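Local coordinates for Lmo1499 protein (Listeria monocytogenes, PDB 4IIW), which probably acts as a lytic transglycosylase of the MltG family that cuts nascent peptidoglycan strands internally and so ends their elongation, at residues B[52-55]-B[56-60]; B[62-65]-B[66-69]; B[220-223]-B[224-228]; B[278-282]-B[283-287]. One frame throughout, in Å; residues are numbered along the deposited sequence.

From the N terminus the chain first winds helix 49-58, whose final turns make contact 1, then passes through a short connection into contact 2, where helix 65-75 starts. The two are neighbours: Glu57 OE1 bonds to Ala65 N, Ser53 OG to Ser69 OG, and the centres lie about 8 Å apart, joining the consecutive helices. Contact 3, within helix 219-232, lies across the centre of the chain, about 44 Å from contact 1 between centres. Contact 4 folds the loop after helix 275-278, its nearest atoms about 6 Å from those of contact 3. Every contact is local, and the four run in series without nesting or crossing.

Contact 1. Residues B[52-55]-B[56-60]; sequences ISTI and LEDKK
Ile52 to Asp58 run as regular alpha helix, with Leu56 N bonded to Ile52 O, Glu57 N to Ser53 O, Asp58 N to Thr54 O at 2.8 Å and Lys59 N to Ile55 O at 2.9 Å. The helix ends in a Schellman motif: Lys60 takes a positive phi of 62°, and its N bonds to Glu57 O at 2.9 Å, turning the chain out of the last turn. Along the apolar flank, Ile52 and Leu56 lie one turn apart and meet by their branches, CG2 of Ile52 coming to 4.3 Å from CD1 of Leu56. Leu56 CG also lies over the preceding turn, near Ile52 O. On the polar flank the Asp58 carboxylate folds back over the turn before it. Asp58 CG stands beside its own backbone N (chi1 -72°), which sets the carboxylate next to Thr54 O; that carbonyl is already engaged by Asp58 N, and the carboxylate oxygens, acceptors like it, give it no further bond. Thr54 OG1 bonds to Ser50 O and to Thr54 OG1 of the second subunit. Lys59 lays CB and CG against Ile55 O before its chain bends at chi2 and leads off. Around the helix, Ser53 and Leu56 pack on helix 65-75; Ile52 and Leu56 also touch Met100 of helix 93-102, while Ile52 and Ile55 rest on Ile43 of strand 39-43.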
loop_
_atom_site.group_PDB
_atom_site.type_symbol
_atom_site.label_atom_id
_atom_site.label_comp_id
_atom_site.label_asym_id
_atom_site.label_seq_id
_atom_site.Cartn_x
_atom_site.Cartn_y
_atom_site.Cartn_z
ATOM N N ILE B 52 3.482 -19.095 -3.736
ATOM C CA ILE B 52 4.380 -18.520 -4.742
ATOM C C ILE B 52 5.287 -17.430 -4.189
ATOM O O ILE B 52 6.499 -17.418 -4.442
ATOM C CB ILE B 52 3.575 -17.942 -5.919
ATOM C CG1 ILE B 52 2.857 -19.065 -6.681
ATOM C CG2 ILE B 52 4.473 -17.186 -6.881
ATOM C CD1 ILE B 52 1.809 -18.579 -7.652
ATOM N N SER B 53 4.692 -16.504 -3.452
ATOM C CA SER B 53 5.438 -15.414 -2.841
ATOM C C SER B 53 6.593 -15.938 -1.988
ATOM O O SER B 53 7.719 -15.461 -2.075
ATOM C CB SER B 53 4.504 -14.584 -1.944
ATOM O OG SER B 53 3.420 -14.053 -2.688
ATOM N N THR B 54 6.297 -16.936 -1.171
ATOM C CA THR B 54 7.264 -17.482 -0.239
ATOM C C THR B 54 8.380 -18.243 -0.942
ATOM O O THR B 54 9.539 -18.203 -0.490
ATOM C CB THR B 54 6.535 -18.340 0.797
ATOM O OG1 THR B 54 5.555 -17.513 1.420
ATOM C CG2 THR B 54 7.474 -18.890 1.856
ATOM N N ILE B 55 8.066 -18.922 -2.047
ATOM C CA ILE B 55 9.122 -19.586 -2.819
ATOM C C ILE B 55 10.057 -18.513 -3.415
ATOM O O ILE B 55 11.274 -18.684 -3.386
ATOM C CB ILE B 55 8.574 -20.496 -3.915
ATOM C CG1 ILE B 55 7.848 -21.695 -3.301
ATOM C CG2 ILE B 55 9.701 -21.038 -4.768
ATOM C CD1 ILE B 55 6.918 -22.354 -4.283
ATOM N N LEU B 56 9.499 -17.412 -3.934
ATOM C CA LEU B 56 10.324 -16.338 -4.473
ATOM C C LEU B 56 11.271 -15.767 -3.408
ATOM O O LEU B 56 12.459 -15.505 -3.676
ATOM C CB LEU B 56 9.462 -15.213 -5.056
ATOM C CG LEU B 56 8.672 -15.551 -6.337
ATOM C CD1 LEU B 56 7.716 -14.400 -6.742
ATOM C CD2 LEU B 56 9.612 -15.898 -7.501
ATOM N N GLU B 57 10.751 -15.576 -2.200
ATOM C CA GLU B 57 11.549 -15.027 -1.097
ATOM C C GLU B 57 12.614 -16.058 -0.702
ATOM O O GLU B 57 13.791 -15.714 -0.534
ATOM C CB GLU B 57 10.655 -14.635 0.099
ATOM C CG GLU B 57 11.390 -13.900 1.240
ATOM C CD GLU B 57 10.508 -13.707 2.494
ATOM O OE1 GLU B 57 9.319 -13.308 2.378
ATOM O OE2 GLU B 57 11.014 -13.965 3.603
ATOM N N ASP B 58 12.199 -17.314 -0.553
ATOM C CA ASP B 58 13.151 -18.393 -0.227
ATOM C C ASP B 58 14.312 -18.396 -1.210
ATOM O O ASP B 58 15.459 -18.501 -0.811
ATOM C CB ASP B 58 12.501 -19.804 -0.283
ATOM C CG ASP B 58 11.533 -20.080 0.873
ATOM O OD1 ASP B 58 11.509 -19.313 1.873
ATOM O OD2 ASP B 58 10.792 -21.093 0.766
ATOM N N LYS B 59 13.993 -18.273 -2.499
ATOM C CA LYS B 59 15.003 -18.303 -3.561
ATOM C C LYS B 59 15.734 -16.975 -3.793
ATOM O O LYS B 59 16.557 -16.860 -4.701
ATOM C CB LYS B 59 14.375 -18.834 -4.845
ATOM C CG LYS B 59 14.109 -20.346 -4.792
ATOM C CD LYS B 59 15.446 -21.108 -4.697
ATOM C CE LYS B 59 15.302 -22.618 -4.823
ATOM N NZ LYS B 59 16.630 -23.295 -4.786
ATOM N N LYS B 60 15.408 -15.988 -2.961
ATOM C CA LYS B 60 16.047 -14.675 -2.967
ATOM C C LYS B 60 15.859 -13.904 -4.260
ATOM O O LYS B 60 16.751 -13.197 -4.685
ATOM C CB LYS B 60 17.535 -14.812 -2.635
ATOM C CG LYS B 60 17.793 -15.451 -1.303
ATOM C CD LYS B 60 19.245 -15.840 -1.179
ATOM C CE LYS B 60 19.514 -16.605 0.106
ATOM N NZ LYS B 60 20.902 -17.189 0.116
#

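Contact 2. Residues B[62-65]-B[66-69]; sequences INNA and SIFS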
loop_
_atom_site.group_PDB
_atom_site.type_symbol
_atom_site.label_atom_id
_atom_site.label_comp_id
_atom_site.label_asym_id
_atom_site.label_seq_id
_atom_site.Cartn_x
_atom_site.Cartn_y
_atom_site.Cartn_z
ATOM N N ILE B 62 12.908 -12.131 -4.599
ATOM C CA ILE B 62 12.302 -10.976 -4.014
ATOM C C ILE B 62 12.749 -10.945 -2.558
ATOM O O ILE B 62 13.334 -11.907 -2.029
ATOM C CB ILE B 62 10.769 -10.953 -4.128
ATOM C CG1 ILE B 62 10.121 -11.977 -3.194
ATOM C CG2 ILE B 62 10.333 -11.134 -5.593
ATOM C CD1 ILE B 62 8.636 -12.049 -3.344
ATOM N N ASN B 63 12.465 -9.821 -1.924
ATOM C CA ASN B 63 12.858 -9.557 -0.557
ATOM C C ASN B 63 11.784 -9.948 0.462
ATOM O O ASN B 63 12.096 -10.511 1.489
ATOM C CB ASN B 63 13.149 -8.054 -0.477
ATOM C CG ASN B 63 13.709 -7.618 0.845
ATOM O OD1 ASN B 63 14.922 -7.347 0.954
ATOM N ND2 ASN B 63 12.832 -7.513 1.873
ATOM N N ASN B 64 10.520 -9.720 0.120
ATOM C CA ASN B 64 9.420 -9.871 1.050
ATOM C C ASN B 64 8.193 -10.517 0.410
ATOM O O ASN B 64 7.591 -9.961 -0.504
ATOM C CB ASN B 64 9.104 -8.448 1.526
ATOM C CG ASN B 64 8.080 -8.383 2.618
ATOM O OD1 ASN B 64 6.919 -8.722 2.414
ATOM N ND2 ASN B 64 8.491 -7.860 3.776
ATOM N N ALA B 65 7.840 -11.704 0.888
ATOM C CA ALA B 65 6.703 -12.452 0.369
ATOM C C ALA B 65 5.351 -11.679 0.500
ATOM O O ALA B 65 4.545 -11.666 -0.443
ATOM C CB ALA B 65 6.636 -13.814 1.046
ATOM N N SER B 66 5.117 -11.032 1.632
ATOM C CA SER B 66 3.881 -10.236 1.839
ATOM C C SER B 66 3.650 -9.159 0.785
ATOM O O SER B 66 2.537 -9.008 0.233
ATOM C CB SER B 66 3.934 -9.495 3.165
ATOM O OG SER B 66 4.060 -10.407 4.222
ATOM N N ILE B 67 4.691 -8.373 0.561
ATOM C CA ILE B 67 4.628 -7.270 -0.368
ATOM C C ILE B 67 4.354 -7.796 -1.794
ATOM O O ILE B 67 3.598 -7.195 -2.568
ATOM C CB ILE B 67 5.876 -6.424 -0.237
ATOM C CG1 ILE B 67 5.805 -5.680 1.111
ATOM C CG2 ILE B 67 5.986 -5.471 -1.401
ATOM C CD1 ILE B 67 7.126 -5.046 1.627
ATOM N N PHE B 68 4.909 -8.948 -2.120
ATOM C CA PHE B 68 4.636 -9.545 -3.411
ATOM C C PHE B 68 3.170 -10.025 -3.492
ATOM O O PHE B 68 2.530 -9.875 -4.516
ATOM C CB PHE B 68 5.599 -10.687 -3.662
ATOM C CG PHE B 68 5.503 -11.266 -5.028
ATOM C CD1 PHE B 68 4.678 -12.348 -5.281
ATOM C CD2 PHE B 68 6.246 -10.740 -6.062
ATOM C CE1 PHE B 68 4.573 -12.881 -6.556
ATOM C CE2 PHE B 68 6.149 -11.276 -7.336
ATOM C CZ PHE B 68 5.312 -12.357 -7.577
ATOM N N SER B 69 2.648 -10.617 -2.426
ATOM C CA SER B 69 1.264 -11.056 -2.423
ATOM C C SER B 69 0.340 -9.870 -2.621
ATOM O O SER B 69 -0.681 -9.974 -3.318
ATOM C CB SER B 69 0.896 -11.751 -1.118
ATOM O OG SER B 69 1.555 -12.995 -1.040
#
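Asn64 swings its CG opposite its backbone N (chi1 -174°), which carries the amide forward over the first turn of the helix toward Ile67, while Ile62, with CG1 held between its backbone N and carbonyl carbon (chi1 72°), extends CD1 toward Phe68. The amide oxygen does the capping: Asn64 OD1 accepts from Ile67 N at 2.9 Å, the N-H pointing at it within 16° of straight and the donor tilted from the carbonyl plane of the amide. The Ile67 side chain crosses that amide at about a right angle and lays CD1 3.6 Å from Asn64 CG, so a methyl group covers the cap. The Asn64 backbone joins in as well, its O accepting from Phe68 N at 3.3 Å; one residue on, Ala65 O takes Ser69 N at 2.9 Å. Ile62 adds an apolar contact ahead of the cap. Ile62 CD1 lies against Phe68 CB and CG, and the two side chains cross nearly at right angles. Beyond the pair, Phe68 packs on Ser53 and Leu56 of helix 49-58 and on Val97 of helix 93-102, while Ser66 meets Ser66 of the second subunit. The motif is an asparagine N-cap that starts helix 65-75, with Ile62, two residues before the cap, packed on Phe68, four residues after it.

Contact 3. Residues B[220-223]-B[224-228]; sequences HKFL and TMSSI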
loop_
_atom_site.group_PDB
_atom_site.type_symbol
_atom_site.label_atom_id
_atom_site.label_comp_id
_atom_site.label_asym_id
_atom_site.label_seq_id
_atom_site.Cartn_x
_atom_site.Cartn_y
_atom_site.Cartn_z
ATOM N N HIS B 220 10.225 -58.243 -28.322
ATOM C CA HIS B 220 9.149 -57.844 -27.425
ATOM C C HIS B 220 9.262 -58.455 -26.028
ATOM O O HIS B 220 9.092 -57.746 -25.032
ATOM C CB HIS B 220 7.796 -58.148 -28.054
ATOM C CG HIS B 220 6.645 -57.504 -27.347
ATOM N ND1 HIS B 220 6.450 -56.136 -27.341
ATOM C CD2 HIS B 220 5.609 -58.037 -26.657
ATOM C CE1 HIS B 220 5.351 -55.856 -26.664
ATOM N NE2 HIS B 220 4.814 -56.993 -26.252
ATOM N N LYS B 221 9.533 -59.756 -25.929
ATOM C CA LYS B 221 9.707 -60.357 -24.584
ATOM C C LYS B 221 10.981 -59.816 -23.942
ATOM O O LYS B 221 11.034 -59.585 -22.749
ATOM C CB LYS B 221 9.668 -61.900 -24.607
ATOM C CG LYS B 221 8.253 -62.422 -24.896
ATOM C CD LYS B 221 8.120 -63.920 -24.795
ATOM C CE LYS B 221 6.651 -64.324 -24.959
ATOM N NZ LYS B 221 6.440 -65.811 -25.013
ATOM N N PHE B 222 11.990 -59.580 -24.759
ATOM C CA PHE B 222 13.242 -58.992 -24.298
ATOM C C PHE B 222 13.019 -57.660 -23.608
ATOM O O PHE B 222 13.476 -57.450 -22.498
ATOM C CB PHE B 222 14.179 -58.799 -25.492
ATOM C CG PHE B 222 15.412 -57.993 -25.191
ATOM C CD1 PHE B 222 16.261 -58.354 -24.160
ATOM C CD2 PHE B 222 15.772 -56.927 -26.011
ATOM C CE1 PHE B 222 17.421 -57.637 -23.908
ATOM C CE2 PHE B 222 16.928 -56.211 -25.777
ATOM C CZ PHE B 222 17.758 -56.565 -24.716
ATOM N N LEU B 223 12.306 -56.765 -24.270
ATOM C CA LEU B 223 12.050 -55.453 -23.694
ATOM C C LEU B 223 11.086 -55.527 -22.527
ATOM O O LEU B 223 11.119 -54.665 -21.647
ATOM C CB LEU B 223 11.553 -54.467 -24.760
ATOM C CG LEU B 223 12.587 -54.202 -25.862
ATOM C CD1 LEU B 223 11.987 -53.342 -26.959
ATOM C CD2 LEU B 223 13.812 -53.550 -25.261
ATOM N N THR B 224 10.246 -56.559 -22.489
ATOM C CA THR B 224 9.323 -56.719 -21.376
ATOM C C THR B 224 10.113 -57.035 -20.097
ATOM O O THR B 224 9.950 -56.348 -19.054
ATOM C CB THR B 224 8.291 -57.792 -21.671
ATOM O OG1 THR B 224 7.513 -57.389 -22.808
ATOM C CG2 THR B 224 7.374 -57.994 -20.476
HETATM N N MSE B 225 10.975 -58.057 -20.166
HETATM C CA MSE B 225 11.830 -58.394 -19.014
HETATM C C MSE B 225 12.659 -57.245 -18.597
HETATM O O MSE B 225 12.778 -56.963 -17.418
HETATM C CB MSE B 225 12.816 -59.526 -19.297
HETATM C CG MSE B 225 12.495 -60.771 -18.591
HETATM SE SE MSE B 225 12.579 -60.621 -16.647
HETATM C CE MSE B 225 11.965 -62.445 -16.432
ATOM N N SER B 226 13.291 -56.615 -19.568
ATOM C CA SER B 226 14.146 -55.491 -19.264
ATOM C C SER B 226 13.390 -54.474 -18.428
ATOM O O SER B 226 13.918 -54.020 -17.426
ATOM C CB SER B 226 14.681 -54.849 -20.545
ATOM O OG SER B 226 15.506 -55.764 -21.233
ATOM N N SER B 227 12.145 -54.170 -18.804
ATOM C CA SER B 227 11.368 -53.149 -18.094
ATOM C C SER B 227 10.994 -53.515 -16.657
ATOM O O SER B 227 11.067 -52.658 -15.760
ATOM C CB SER B 227 10.094 -52.769 -18.858
ATOM O OG SER B 227 9.214 -53.862 -18.927
ATOM N N ILE B 228 10.571 -54.761 -16.427
ATOM C CA ILE B 228 10.202 -55.147 -15.070
ATOM C C ILE B 228 11.462 -55.157 -14.208
ATOM O O ILE B 228 11.388 -54.899 -12.996
ATOM C CB ILE B 228 9.399 -56.464 -14.991
ATOM C CG1 ILE B 228 10.213 -57.675 -15.393
ATOM C CG2 ILE B 228 8.184 -56.393 -15.883
ATOM C CD1 ILE B 228 9.414 -58.978 -15.276
#
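Thr224 and Ser226 each turn a hydroxyl back onto the carbonyl one helical turn earlier, a familiar way for buried threonine and serine to settle inside an alpha helix, here helix 219-232. Thr224 OG1 donates to His220 O at 2.8 Å, and Thr224 N reaches the same oxygen from the opposite face of the carbonyl plane. Two residues on the pattern recurs: Ser226 OG donates to Phe222 O at 2.9 Å while Ser226 N comes to it from the other face, so each carbonyl is gripped by two bonds. The hydroxyls get there because both stand beside their own backbone N, with chi1 of -62° in Thr224 and -64° in Ser226. Between them, Met225 N meets Lys221 O in a nearly straight bond (175°). Farther along, Ser227 OG donates to Thr224 O at 2.6 Å, and that oxygen also takes Ile228 N; Ser227 OG is further bonded to Ile297 N.

Outward from these bonds, Met225, a selenomethionine, packs on Phe246 and Leu250 of helix 239-251, Phe222 packs on Met305 and Leu309 of helix 302-309, and His220 is held at both ring nitrogens, by Tyr175 OH and Pro294 O. The helix leads on to Glu232, predicted to matter for catalysis, whose side chain is about 9 Å from that of Met225. Over one face of the Phe222 ring sits Ser226 OG, 3.8 Å from CE1.

Contact 4. Residues B[278-282]-B[283-287]; sequences LEVDS and PYNTY
The hydrogen bonds gather on Asn285, whose side chain reaches back across the loop from 278 to 287. Its ND2 gives both protons to backbone carbonyls. Asn285 ND2 meets Val280 O at 2.9 Å, in the carbonyl plane and on a lone pair, and Leu278 O at 3.1 Å, from above the carbonyl plane; that second oxygen lies close to the plane of the Asn285 amide. Gripped twice at ND2, the amide is further fixed at its other end, where Asn285 OD1 accepts from Tyr287 N at 2.8 Å and closes an Asx turn. With CG opposite its backbone N (chi1 -178°), Asn285 points its amide back toward 278-280, where ND2 finds the two carbonyls.

Two more bonds shape the corner at Pro283. Asn285 N donates to Ser282 O at 2.9 Å, closing a type I beta turn, and Tyr284 N donates to Ser282 OG at 3.2 Å. The serine hydroxyl thus binds the backbone two residues ahead, as in an ST turn, and it lies at the edge of the Tyr284 ring.

Apolar contact is concentrated in Leu278 and Tyr287. A CH-pi contact places Leu278 CD2 over the centre of the Tyr287 ring, 3.7 Å from the centroid and 12° off the ring normal. Val280 CG1 rests beside the Asn285 amide, the two side chains running in opposite directions.

Tyr287 OH bonds to Asp259, and its side chain also touches Val262 of helix 259-265. The Asx turn at Asn285 follows directly on the type I turn 282-285, and Tyr287, at its end, lies about 7 Å, side chain to side chain, from Glu232, predicted to be important for catalytic activity.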
loop_
_atom_site.group_PDB
_atom_site.type_symbol
_atom_site.label_atom_id
_atom_site.label_comp_id
_atom_site.label_asym_id
_atom_site.label_seq_id
_atom_site.Cartn_x
_atom_site.Cartn_y
_atom_site.Cartn_z
ATOM N N LEU B 278 -3.770 -54.218 -5.841
ATOM C CA LEU B 278 -3.322 -55.579 -6.167
ATOM C C LEU B 278 -4.440 -56.437 -6.771
ATOM O O LEU B 278 -4.174 -57.477 -7.382
ATOM C CB LEU B 278 -2.755 -56.277 -4.922
ATOM C CG LEU B 278 -1.549 -55.604 -4.250
ATOM C CD1 LEU B 278 -1.181 -56.315 -2.947
ATOM C CD2 LEU B 278 -0.350 -55.537 -5.194
ATOM N N GLU B 279 -5.685 -55.996 -6.611
ATOM C CA GLU B 279 -6.826 -56.734 -7.132
ATOM C C GLU B 279 -7.259 -56.258 -8.534
ATOM O O GLU B 279 -8.082 -56.908 -9.176
ATOM C CB GLU B 279 -7.996 -56.648 -6.134
ATOM C CG GLU B 279 -9.140 -57.625 -6.420
ATOM C CD GLU B 279 -10.332 -57.428 -5.510
ATOM O OE1 GLU B 279 -10.209 -56.712 -4.495
ATOM O OE2 GLU B 279 -11.401 -57.997 -5.808
ATOM N N VAL B 280 -6.681 -55.151 -9.021
ATOM C CA VAL B 280 -7.044 -54.583 -10.339
ATOM C C VAL B 280 -7.093 -55.609 -11.477
ATOM O O VAL B 280 -6.148 -56.376 -11.681
ATOM C CB VAL B 280 -6.089 -53.482 -10.768
ATOM C CG1 VAL B 280 -4.679 -54.030 -10.913
ATOM C CG2 VAL B 280 -6.559 -52.887 -12.082
ATOM N N ASP B 281 -8.197 -55.592 -12.223
ATOM C CA ASP B 281 -8.413 -56.528 -13.326
ATOM C C ASP B 281 -7.687 -56.035 -14.554
ATOM O O ASP B 281 -8.137 -55.097 -15.194
ATOM C CB ASP B 281 -9.920 -56.671 -13.623
ATOM C CG ASP B 281 -10.219 -57.687 -14.730
ATOM O OD1 ASP B 281 -9.279 -58.369 -15.198
ATOM O OD2 ASP B 281 -11.403 -57.806 -15.128
ATOM N N SER B 282 -6.560 -56.669 -14.877
ATOM C CA SER B 282 -5.740 -56.282 -16.036
ATOM C C SER B 282 -4.688 -57.338 -16.345
ATOM O O SER B 282 -4.043 -57.853 -15.432
ATOM C CB SER B 282 -5.019 -54.947 -15.786
ATOM O OG SER B 282 -4.129 -54.623 -16.852
ATOM N N PRO B 283 -4.493 -57.647 -17.634
ATOM C CA PRO B 283 -3.481 -58.631 -17.986
ATOM C C PRO B 283 -2.082 -58.208 -17.512
ATOM O O PRO B 283 -1.202 -59.053 -17.372
ATOM C CB PRO B 283 -3.550 -58.678 -19.506
ATOM C CG PRO B 283 -4.872 -58.128 -19.855
ATOM C CD PRO B 283 -5.210 -57.143 -18.815
ATOM N N TYR B 284 -1.881 -56.911 -17.278
ATOM C CA TYR B 284 -0.597 -56.418 -16.785
ATOM C C TYR B 284 -0.348 -56.736 -15.299
ATOM O O TYR B 284 0.800 -56.690 -14.839
ATOM C CB TYR B 284 -0.467 -54.914 -17.052
ATOM C CG TYR B 284 -0.067 -54.634 -18.480
ATOM C CD1 TYR B 284 -1.008 -54.628 -19.499
ATOM C CD2 TYR B 284 1.258 -54.411 -18.808
ATOM C CE1 TYR B 284 -0.644 -54.402 -20.805
ATOM C CE2 TYR B 284 1.638 -54.174 -20.120
ATOM C CZ TYR B 284 0.676 -54.174 -21.121
ATOM O OH TYR B 284 1.044 -53.939 -22.422
ATOM N N ASN B 285 -1.416 -57.052 -14.564
ATOM C CA ASN B 285 -1.320 -57.383 -13.150
ATOM C C ASN B 285 -0.656 -58.743 -12.910
ATOM O O ASN B 285 -1.308 -59.805 -13.014
ATOM C CB ASN B 285 -2.708 -57.387 -12.536
ATOM C CG ASN B 285 -2.683 -57.683 -11.077
ATOM O OD1 ASN B 285 -1.613 -57.895 -10.506
ATOM N ND2 ASN B 285 -3.862 -57.704 -10.446
ATOM N N THR B 286 0.629 -58.710 -12.557
ATOM C CA THR B 286 1.395 -59.938 -12.337
ATOM C C THR B 286 1.111 -60.623 -11.004
ATOM O O THR B 286 1.737 -61.627 -10.679
ATOM C CB THR B 286 2.892 -59.708 -12.499
ATOM O OG1 THR B 286 3.317 -58.666 -11.605
ATOM C CG2 THR B 286 3.204 -59.318 -13.952
ATOM N N TYR B 287 0.189 -60.064 -10.225
ATOM C CA TYR B 287 -0.280 -60.714 -9.010
ATOM C C TYR B 287 -1.437 -61.651 -9.363
ATOM O O TYR B 287 -1.671 -62.636 -8.665
ATOM C CB TYR B 287 -0.744 -59.693 -7.976
ATOM C CG TYR B 287 0.377 -59.085 -7.177
ATOM C CD1 TYR B 287 1.154 -58.059 -7.699
ATOM C CD2 TYR B 287 0.657 -59.534 -5.888
ATOM C CE1 TYR B 287 2.182 -57.503 -6.966
ATOM C CE2 TYR B 287 1.679 -58.979 -5.143
ATOM C CZ TYR B 287 2.442 -57.965 -5.688
ATOM O OH TYR B 287 3.468 -57.414 -4.954
#